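Local coordinates for protein cycloalternan-forming enzyme (Listeria monocytogenes serovar 1/2a, PDB 5F7U) that belongs to glycosyl hydrolase family 31, combining a TIM-barrel domain with beta-rich domains and a family 6 carbohydrate-binding module, and binds glycans and magnesium, at residues A[745-750]-A[761-766]; A[769-774]-A[792-797]. The protein carries 1 engineered substitution. All coordinates share one frame; numbering follows the deposited sequence.

Contact 1: residues A[745-750]-A[761-766]; sequences DLLVAP and VYLPEG
Leu747 and Ala749 pack against Val761, Leu763 and Pro764 mainly through apolar side chains. The two methyls of Leu747 divide the work. Leu747 CD2 lies beside Val761 CG1 at 3.7 Å, the two side chains sliding past each other in opposite directions. Leu747 CD1 turns to the later residues, where it reaches the Pro764 CD corner of the proline ring at 3.8 Å, the two side chains extending toward each other, and lies 3.9 Å from Leu763 CD2. With CG anti to the backbone N (chi1 -169°), the Leu747 branch projects across the gap and can serve both groups. Ala749, two residues on, points the same way and sets its CB 3.7 Å from Val761 CG2, so each Val761 methyl has its own nearest partner.

This is face-to-face packing of beta-sheets in the C-terminal domain of family 31. Strand 746-748 belongs to a six-stranded antiparallel sheet, whereas strand 758-763 pairs with strand 781-786. The segment axes approach to 9.1 Å and run roughly antiparallel, at 152°, a separation bridged by side chains. Val748 points to the other side of its sheet, onto Tyr740 and Phe742.

The polar groups find their partners elsewhere. Leu747 CD1 comes within 3.7 Å of Tyr762 O, a carbonyl that accepts a hydrogen bond from Gln739 NE2. The phenol of Tyr762 is bonded through OH to Asp730, and Pro764 O accepts from Trp768 NE1. Around the apolar cluster, Ile783 touches both Val761 and Leu763, while Phe795 also packs on Val761.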
loop_
_atom_site.group_PDB
_atom_site.type_symbol
_atom_site.label_atom_id
_atom_site.label_comp_id
_atom_site.label_asym_id
_atom_site.label_seq_id
_atom_site.Cartn_x
_atom_site.Cartn_y
_atom_site.Cartn_z
ATOM N N ASP A 745 -0.711 3.638 -15.946
ATOM C CA ASP A 745 -0.332 4.710 -16.873
ATOM C C ASP A 745 -0.017 6.079 -16.310
ATOM O O ASP A 745 0.548 6.902 -17.040
ATOM C CB ASP A 745 -1.426 4.901 -17.906
ATOM C CG ASP A 745 -1.719 3.644 -18.645
ATOM O OD1 ASP A 745 -0.787 3.100 -19.256
ATOM O OD2 ASP A 745 -2.889 3.204 -18.589
ATOM N N LEU A 746 -0.391 6.343 -15.058
ATOM C CA LEU A 746 -0.305 7.710 -14.536
ATOM C C LEU A 746 0.827 7.811 -13.563
ATOM O O LEU A 746 0.948 6.975 -12.665
ATOM C CB LEU A 746 -1.603 8.161 -13.863
ATOM C CG LEU A 746 -2.861 8.239 -14.745
ATOM C CD1 LEU A 746 -4.068 8.621 -13.879
ATOM C CD2 LEU A 746 -2.659 9.209 -15.911
ATOM N N LEU A 747 1.680 8.812 -13.789
ATOM C CA LEU A 747 2.729 9.135 -12.833
ATOM C C LEU A 747 2.242 10.333 -12.026
ATOM O O LEU A 747 1.964 11.421 -12.588
ATOM C CB LEU A 747 4.057 9.412 -13.548
ATOM C CG LEU A 747 5.352 9.530 -12.707
ATOM C CD1 LEU A 747 6.548 9.465 -13.648
ATOM C CD2 LEU A 747 5.431 10.802 -11.857
ATOM N N VAL A 748 2.123 10.145 -10.708
ATOM C CA VAL A 748 1.584 11.203 -9.839
ATOM C C VAL A 748 2.699 11.710 -8.931
ATOM O O VAL A 748 3.381 10.915 -8.297
ATOM C CB VAL A 748 0.421 10.672 -8.946
ATOM C CG1 VAL A 748 -0.107 11.758 -8.016
ATOM C CG2 VAL A 748 -0.703 10.115 -9.804
ATOM N N ALA A 749 2.826 13.036 -8.805
ATOM C CA ALA A 749 3.876 13.620 -7.988
ATOM C C ALA A 749 3.327 14.619 -6.968
ATOM O O ALA A 749 3.327 15.818 -7.211
ATOM C CB ALA A 749 4.942 14.245 -8.894
ATOM N N PRO A 750 2.840 14.121 -5.805
ATOM C CA PRO A 750 2.242 15.080 -4.877
ATOM C C PRO A 750 3.303 15.964 -4.227
ATOM O O PRO A 750 4.483 15.597 -4.192
ATOM C CB PRO A 750 1.558 14.191 -3.845
ATOM C CG PRO A 750 2.369 12.958 -3.822
ATOM C CD PRO A 750 2.807 12.744 -5.265
ATOM N N VAL A 761 10.184 16.173 -10.412
ATOM C CA VAL A 761 9.531 14.923 -10.810
ATOM C C VAL A 761 10.528 14.107 -11.608
ATOM O O VAL A 761 11.003 14.575 -12.654
ATOM C CB VAL A 761 8.273 15.147 -11.684
ATOM C CG1 VAL A 761 7.568 13.806 -11.937
ATOM C CG2 VAL A 761 7.302 16.129 -11.028
ATOM N N TYR A 762 10.851 12.905 -11.142
ATOM C CA TYR A 762 11.735 12.072 -11.947
ATOM C C TYR A 762 10.894 11.361 -13.014
ATOM O O TYR A 762 9.911 10.668 -12.672
ATOM C CB TYR A 762 12.548 11.035 -11.118
ATOM C CG TYR A 762 13.310 10.153 -12.094
ATOM C CD1 TYR A 762 14.374 10.682 -12.852
ATOM C CD2 TYR A 762 12.889 8.842 -12.366
ATOM C CE1 TYR A 762 15.032 9.913 -13.794
ATOM C CE2 TYR A 762 13.541 8.058 -13.312
ATOM C CZ TYR A 762 14.600 8.605 -14.036
ATOM O OH TYR A 762 15.259 7.857 -14.987
ATOM N N LEU A 763 11.265 11.544 -14.291
ATOM C CA LEU A 763 10.575 10.872 -15.380
ATOM C C LEU A 763 11.431 9.749 -15.929
ATOM O O LEU A 763 12.501 10.017 -16.476
ATOM C CB LEU A 763 10.220 11.858 -16.501
ATOM C CG LEU A 763 9.322 13.028 -16.097
ATOM C CD1 LEU A 763 9.177 13.953 -17.301
ATOM C CD2 LEU A 763 7.960 12.570 -15.576
ATOM N N PRO A 764 10.961 8.496 -15.797
ATOM C CA PRO A 764 11.673 7.384 -16.433
ATOM C C PRO A 764 11.671 7.505 -17.950
ATOM O O PRO A 764 10.930 8.307 -18.518
ATOM C CB PRO A 764 10.856 6.156 -16.025
ATOM C CG PRO A 764 10.124 6.582 -14.800
ATOM C CD PRO A 764 9.765 8.023 -15.077
ATOM N N GLU A 765 12.520 6.708 -18.601
ATOM C CA GLU A 765 12.684 6.810 -20.050
ATOM C C GLU A 765 11.327 6.589 -20.737
ATOM O O GLU A 765 10.511 5.830 -20.255
ATOM C CB GLU A 765 13.779 5.855 -20.544
ATOM C CG GLU A 765 14.894 6.633 -21.238
ATOM C CD GLU A 765 16.263 5.982 -21.175
ATOM O OE1 GLU A 765 16.503 5.020 -21.942
ATOM O OE2 GLU A 765 17.119 6.466 -20.385
ATOM N N GLY A 766 11.084 7.307 -21.831
ATOM C CA GLY A 766 9.800 7.263 -22.559
ATOM C C GLY A 766 9.162 8.636 -22.506
ATOM O O GLY A 766 9.699 9.517 -21.882
#

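Contact 2: residues A[769-774]-A[792-797]; sequences VDIWNG and LPVFAK. With GLC (alpha-D-glucopyranose), chain B.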
loop_
_atom_site.group_PDB
_atom_site.type_symbol
_atom_site.label_atom_id
_atom_site.label_comp_id
_atom_site.label_asym_id
_atom_site.label_seq_id
_atom_site.Cartn_x
_atom_site.Cartn_y
_atom_site.Cartn_z
ATOM N N VAL A 769 3.061 12.826 -20.699
ATOM C CA VAL A 769 2.263 13.978 -21.094
ATOM C C VAL A 769 1.438 14.419 -19.897
ATOM O O VAL A 769 0.761 13.609 -19.274
ATOM C CB VAL A 769 1.358 13.657 -22.318
ATOM C CG1 VAL A 769 0.480 14.854 -22.648
ATOM C CG2 VAL A 769 2.205 13.265 -23.524
ATOM N N ASP A 770 1.518 15.710 -19.584
ATOM C CA ASP A 770 0.752 16.331 -18.498
ATOM C C ASP A 770 -0.735 16.154 -18.792
ATOM O O ASP A 770 -1.225 16.624 -19.818
ATOM C CB ASP A 770 1.156 17.815 -18.470
ATOM C CG ASP A 770 0.525 18.599 -17.341
ATOM O OD1 ASP A 770 -0.656 18.369 -17.011
ATOM O OD2 ASP A 770 1.231 19.492 -16.825
ATOM N N ILE A 771 -1.461 15.463 -17.917
ATOM C CA ILE A 771 -2.876 15.152 -18.214
ATOM C C ILE A 771 -3.819 16.357 -18.160
ATOM O O ILE A 771 -4.946 16.280 -18.655
ATOM C CB ILE A 771 -3.442 13.981 -17.366
ATOM C CG1 ILE A 771 -3.600 14.377 -15.888
ATOM C CG2 ILE A 771 -2.533 12.751 -17.521
ATOM C CD1 ILE A 771 -4.454 13.421 -15.067
ATOM N N TRP A 772 -3.364 17.451 -17.550
ATOM C CA TRP A 772 -4.207 18.617 -17.319
ATOM C C TRP A 772 -4.190 19.572 -18.500
ATOM O O TRP A 772 -5.154 20.301 -18.710
ATOM C CB TRP A 772 -3.712 19.384 -16.091
ATOM C CG TRP A 772 -3.600 18.541 -14.866
ATOM C CD1 TRP A 772 -2.444 18.076 -14.281
ATOM C CD2 TRP A 772 -4.680 18.087 -14.041
ATOM N NE1 TRP A 772 -2.746 17.341 -13.149
ATOM C CE2 TRP A 772 -4.106 17.334 -12.974
ATOM C CE3 TRP A 772 -6.072 18.239 -14.098
ATOM C CZ2 TRP A 772 -4.884 16.740 -11.969
ATOM C CZ3 TRP A 772 -6.861 17.644 -13.081
ATOM C CH2 TRP A 772 -6.256 16.901 -12.038
ATOM N N ASN A 773 -3.084 19.578 -19.251
ATOM C CA ASN A 773 -2.828 20.641 -20.233
ATOM C C ASN A 773 -2.121 20.224 -21.543
ATOM O O ASN A 773 -1.957 21.054 -22.449
ATOM C CB ASN A 773 -2.082 21.826 -19.559
ATOM C CG ASN A 773 -0.715 21.430 -18.982
ATOM O OD1 ASN A 773 0.034 20.639 -19.564
ATOM N ND2 ASN A 773 -0.394 21.975 -17.797
ATOM N N GLY A 774 -1.689 18.964 -21.645
ATOM C CA GLY A 774 -1.009 18.500 -22.855
ATOM C C GLY A 774 0.461 18.861 -22.988
ATOM O O GLY A 774 1.036 18.714 -24.079
ATOM N N LEU A 792 -1.484 19.746 -9.014
ATOM C CA LEU A 792 -0.845 18.441 -8.792
ATOM C C LEU A 792 -0.246 17.946 -10.109
ATOM O O LEU A 792 -0.999 17.704 -11.041
ATOM C CB LEU A 792 -1.909 17.426 -8.312
ATOM C CG LEU A 792 -1.483 15.968 -8.094
ATOM C CD1 LEU A 792 -0.650 15.844 -6.829
ATOM C CD2 LEU A 792 -2.706 15.090 -7.960
ATOM N N PRO A 793 1.085 17.741 -10.185
ATOM C CA PRO A 793 1.662 17.185 -11.433
ATOM C C PRO A 793 1.210 15.737 -11.631
ATOM O O PRO A 793 1.447 14.903 -10.761
ATOM C CB PRO A 793 3.180 17.219 -11.184
ATOM C CG PRO A 793 3.369 18.133 -10.007
ATOM C CD PRO A 793 2.120 18.034 -9.177
ATOM N N VAL A 794 0.530 15.455 -12.741
ATOM C CA VAL A 794 0.143 14.075 -13.100
ATOM C C VAL A 794 0.395 13.898 -14.592
ATOM O O VAL A 794 -0.026 14.742 -15.380
ATOM C CB VAL A 794 -1.338 13.737 -12.788
ATOM C CG1 VAL A 794 -1.618 12.269 -13.108
ATOM C CG2 VAL A 794 -1.679 13.974 -11.307
ATOM N N PHE A 795 1.067 12.805 -14.961
ATOM C CA PHE A 795 1.470 12.561 -16.350
ATOM C C PHE A 795 1.049 11.183 -16.829
ATOM O O PHE A 795 1.109 10.205 -16.068
ATOM C CB PHE A 795 2.988 12.661 -16.501
ATOM C CG PHE A 795 3.592 13.859 -15.821
ATOM C CD1 PHE A 795 3.869 13.829 -14.450
ATOM C CD2 PHE A 795 3.889 15.026 -16.555
ATOM C CE1 PHE A 795 4.417 14.936 -13.813
ATOM C CE2 PHE A 795 4.463 16.127 -15.922
ATOM C CZ PHE A 795 4.724 16.081 -14.548
ATOM N N ALA A 796 0.642 11.105 -18.094
ATOM C CA ALA A 796 0.315 9.818 -18.704
ATOM C C ALA A 796 1.486 9.297 -19.515
ATOM O O ALA A 796 2.101 10.029 -20.274
ATOM C CB ALA A 796 -0.911 9.940 -19.600
ATOM N N LYS A 797 1.727 8.002 -19.365
ATOM C CA LYS A 797 2.757 7.246 -20.077
ATOM C C LYS A 797 2.394 7.120 -21.551
ATOM O O LYS A 797 1.214 7.056 -21.902
ATOM C CB LYS A 797 2.796 5.862 -19.444
ATOM C CG LYS A 797 3.893 4.939 -19.892
ATOM C CD LYS A 797 3.978 3.773 -18.907
ATOM C CE LYS A 797 2.856 2.762 -19.037
ATOM N NZ LYS A 797 3.182 1.590 -18.155
HETATM C C1 GLC B . 2.363 23.688 -15.908
HETATM C C2 GLC B . 3.533 23.602 -14.925
HETATM C C3 GLC B . 4.852 23.556 -15.710
HETATM C C4 GLC B . 4.822 22.435 -16.763
HETATM C C5 GLC B . 3.620 22.645 -17.698
HETATM C C6 GLC B . 3.444 21.590 -18.786
HETATM O O2 GLC B . 3.510 24.747 -14.064
HETATM O O3 GLC B . 5.964 23.424 -14.817
HETATM O O4 GLC B . 6.033 22.408 -17.521
HETATM O O5 GLC B . 2.436 22.635 -16.887
HETATM O O6 GLC B . 3.347 20.295 -18.179
#
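Val769 and Ala796 form an antiparallel hydrogen-bonded pair, joined by Val769 N to Ala796 O (3.0 Å) and Ala796 N to Val769 O (2.8 Å), and the non-hydrogen-bonded pair Asp770-Phe795 follows. Past the strand end, Ile771 N continues the ladder with a nearly straight bond to Val794 O (172°).

The side chains after the strand fold back over its partner. Ile771 crosses Val794 obliquely, its CD1 3.6 Å from Val794 CG1, while its CG2 branch rests on the methyl of Ala796. Its CG1 also lies over one face of the Trp772 indole, toward the rim. The indole NE1 of Trp772 gives Leu792 O a weak, bent bond (2.8 Å, 128°), with Val794 N near the plane of the ring at its edge.

Asp770 sits where the strand becomes a glycan site of the C-terminal domain of family 31. Its CG stands anti to the backbone N (chi1 -176°), carrying the carboxylate out to Trp772 N and the sugar. Asp770 OD1 accepts from Trp772 N at 2.9 Å, making an Asx turn, and its backbone O receives Gly774 N. With OD1 held in this turn, Asp770 OD2 faces the alpha-D-glucopyranose, whose O6 donates to it at 2.6 Å. Tyr785 OH also bonds to OD2, and Asn773 ND2 adds a weak bond, so several partners converge on one oxygen. Asn773 ND2 reaches the sugar ring oxygen O5 as well (3.0 Å); its OD1 is held by Gly775 N, consistent with the NH2 end being the one that bonds O5. Phe795, on the Asp770 side of the sheet, lays CD2 3.9 Å from Asp770 N. Its ring meets that of His777 roughly at right angles, and His777 NE2 itself hydrogen-bonds the glucose.

How the contacts relate
The centres of the two contacts lie about 9 Å apart, both within the family 31 C-terminal domain. Contact 1 closes before contact 2 opens along the chain, strand 758-763 being followed directly by strand 767-770. They meet in the six-stranded antiparallel sheet, where strand 746-748 of contact 1 neighbours strand 794-797 of contact 2: Leu747 N lies 2.7 Å from Phe795 O and Asp745 O 2.8 Å from Lys797 N, probable hydrogen bonds. Strand 794-797 thus runs between 746-748 and 767-770. Contact 1 packs this sheet on the antiparallel pair of strands 758-763 and 781-786, while contact 2 joins strands within it and carries the glycan-binding turn.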